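Local coordinates for protein serine protease inhibitor 2 (Anopheles gambiae, PDB 3PZF) that inhibits the serine proteases CLIPB9, CLIPB10 and CLIPB4 as a serpin, thereby holding back phenoloxidase activation and melanization in the mosquito hemolymph, at residues Asn153-His158 with Thr178-Ile183. Numbering follows the deposited sequence.
Sequences NWVSEH and TLVNVI
Trp154 and Val155 on the last turns of helix 144-158 meet Val180 and Val182 of strand 177-188 with the two short axes 9.0 Å apart and running nearly the same way, at 27°. The backbones come nearest at Val155 and Val182, whose CA atoms lie 6.9 Å apart. No hydrogen bond links the segments, and all four touching side chains are buried, so the contact is apolar packing. Trp154 extends its indole toward the strand, CG being anti to the backbone N (chi1 176°), and the far corner of the six-membered ring does the touching: CZ3 lies 3.8 Å from CG1 of Val180 and 4.1 Å from CG2 of Val182. Both methyls approach the ring obliquely. The other methyl of Val182, CG1, turns to Val155, sitting 3.9 Å from its CG2 and 4.1 Å from its CG1; Val182 thus divides its branches between two successive helix residues. CD2 of His158 sits 3.2 Å above one face of the Trp154 indole, offset toward its rim. Phe113 of the adjacent strand 105-115 meets the indole edge-to-face and also touches Val180. On the reverse side of the strand, Leu179 and Asn181 pack against helix 45-58. A strand clad by helices on both surfaces, next to strands 105-115 and 332-341, fits the central beta-sheet A of the serpin fold, with helix 144-158 as helix F, packed on the sheet face away from helix 45-58.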
loop_
_atom_site.group_PDB
_atom_site.type_symbol
_atom_site.label_atom_id
_atom_site.label_comp_id
_atom_site.label_asym_id
_atom_site.label_seq_id
_atom_site.Cartn_x
_atom_site.Cartn_y
_atom_site.Cartn_z
ATOM N N ASN A 153 -15.045 -3.460 -13.694
ATOM C CA ASN A 153 -15.946 -2.335 -13.498
ATOM C C ASN A 153 -16.028 -1.975 -12.011
ATOM O O ASN A 153 -16.196 -0.820 -11.656
ATOM C CB ASN A 153 -17.334 -2.633 -14.077
ATOM C CG ASN A 153 -17.323 -2.739 -15.602
ATOM O OD1 ASN A 153 -16.336 -2.381 -16.258
ATOM N ND2 ASN A 153 -18.423 -3.221 -16.172
ATOM N N TRP A 154 -15.886 -2.974 -11.145
ATOM C CA TRP A 154 -15.899 -2.743 -9.713
ATOM C C TRP A 154 -14.651 -1.951 -9.321
ATOM O O TRP A 154 -14.711 -1.026 -8.504
ATOM C CB TRP A 154 -15.968 -4.083 -8.971
ATOM C CG TRP A 154 -15.903 -3.965 -7.485
ATOM C CD1 TRP A 154 -16.952 -3.805 -6.617
ATOM C CD2 TRP A 154 -14.721 -4.001 -6.687
ATOM N NE1 TRP A 154 -16.485 -3.722 -5.322
ATOM C CE2 TRP A 154 -15.118 -3.851 -5.336
ATOM C CE3 TRP A 154 -13.362 -4.148 -6.979
ATOM C CZ2 TRP A 154 -14.211 -3.850 -4.292
ATOM C CZ3 TRP A 154 -12.460 -4.152 -5.935
ATOM C CH2 TRP A 154 -12.884 -3.994 -4.610
ATOM N N VAL A 155 -13.519 -2.299 -9.922
ATOM C CA VAL A 155 -12.268 -1.579 -9.645
ATOM C C VAL A 155 -12.420 -0.103 -10.030
ATOM O O VAL A 155 -12.067 0.795 -9.251
ATOM C CB VAL A 155 -11.070 -2.227 -10.386
ATOM C CG1 VAL A 155 -9.869 -1.259 -10.476
ATOM C CG2 VAL A 155 -10.675 -3.535 -9.695
ATOM N N SER A 156 -12.963 0.151 -11.217
ATOM C CA SER A 156 -13.137 1.525 -11.698
ATOM C C SER A 156 -14.063 2.325 -10.783
ATOM O O SER A 156 -13.755 3.437 -10.373
ATOM C CB SER A 156 -13.714 1.524 -13.113
ATOM O OG SER A 156 -13.805 2.851 -13.604
ATOM N N GLU A 157 -15.208 1.739 -10.481
ATOM C CA GLU A 157 -16.221 2.360 -9.652
ATOM C C GLU A 157 -15.690 2.742 -8.269
ATOM O O GLU A 157 -16.103 3.755 -7.710
ATOM C CB GLU A 157 -17.417 1.401 -9.543
ATOM C CG GLU A 157 -18.316 1.606 -8.343
ATOM C CD GLU A 157 -19.438 0.581 -8.285
ATOM O OE1 GLU A 157 -19.584 -0.198 -9.254
ATOM O OE2 GLU A 157 -20.170 0.553 -7.272
ATOM N N HIS A 158 -14.760 1.956 -7.734
ATOM C CA HIS A 158 -14.257 2.191 -6.372
ATOM C C HIS A 158 -12.941 2.975 -6.302
ATOM O O HIS A 158 -12.423 3.234 -5.206
ATOM C CB HIS A 158 -14.140 0.859 -5.619
ATOM C CG HIS A 158 -15.469 0.233 -5.324
ATOM N ND1 HIS A 158 -16.165 0.481 -4.160
ATOM C CD2 HIS A 158 -16.247 -0.596 -6.056
ATOM C CE1 HIS A 158 -17.305 -0.182 -4.182
ATOM N NE2 HIS A 158 -17.384 -0.842 -5.322
ATOM N N THR A 178 -11.942 -15.269 -5.773
ATOM C CA THR A 178 -10.855 -14.334 -6.032
ATOM C C THR A 178 -11.046 -13.172 -5.073
ATOM O O THR A 178 -12.152 -12.667 -4.917
ATOM C CB THR A 178 -10.860 -13.818 -7.474
ATOM O OG1 THR A 178 -10.783 -14.930 -8.386
ATOM C CG2 THR A 178 -9.653 -12.922 -7.737
ATOM N N LEU A 179 -9.973 -12.773 -4.405
ATOM C CA LEU A 179 -10.062 -11.739 -3.398
ATOM C C LEU A 179 -9.321 -10.569 -4.014
ATOM O O LEU A 179 -8.157 -10.717 -4.376
ATOM C CB LEU A 179 -9.363 -12.198 -2.114
ATOM C CG LEU A 179 -9.240 -11.181 -0.976
ATOM C CD1 LEU A 179 -10.574 -10.545 -0.622
ATOM C CD2 LEU A 179 -8.635 -11.844 0.278
ATOM N N VAL A 180 -9.983 -9.417 -4.129
ATOM C CA VAL A 180 -9.427 -8.276 -4.868
ATOM C C VAL A 180 -9.395 -7.079 -3.948
ATOM O O VAL A 180 -10.364 -6.817 -3.259
ATOM C CB VAL A 180 -10.305 -7.944 -6.098
ATOM C CG1 VAL A 180 -9.746 -6.724 -6.847
ATOM C CG2 VAL A 180 -10.360 -9.128 -7.033
ATOM N N ASN A 181 -8.269 -6.369 -3.920
ATOM C CA ASN A 181 -8.165 -5.147 -3.162
ATOM C C ASN A 181 -7.572 -4.030 -4.013
ATOM O O ASN A 181 -6.602 -4.237 -4.733
ATOM C CB ASN A 181 -7.283 -5.348 -1.929
ATOM C CG ASN A 181 -7.003 -4.048 -1.202
ATOM O OD1 ASN A 181 -7.822 -3.567 -0.410
ATOM N ND2 ASN A 181 -5.867 -3.469 -1.477
ATOM N N VAL A 182 -8.162 -2.848 -3.917
ATOM C CA VAL A 182 -7.615 -1.674 -4.580
ATOM C C VAL A 182 -7.639 -0.505 -3.605
ATOM O O VAL A 182 -8.339 -0.514 -2.596
ATOM C CB VAL A 182 -8.377 -1.289 -5.884
ATOM C CG1 VAL A 182 -8.234 -2.392 -6.943
ATOM C CG2 VAL A 182 -9.848 -1.045 -5.598
ATOM N N ILE A 183 -6.845 0.511 -3.911
ATOM C CA ILE A 183 -6.760 1.677 -3.051
ATOM C C ILE A 183 -6.608 2.895 -3.936
ATOM O O ILE A 183 -6.054 2.800 -5.033
ATOM C CB ILE A 183 -5.577 1.601 -2.088
ATOM C CG1 ILE A 183 -5.642 2.776 -1.099
ATOM C CG2 ILE A 183 -4.260 1.598 -2.885
ATOM C CD1 ILE A 183 -4.609 2.688 0.039
#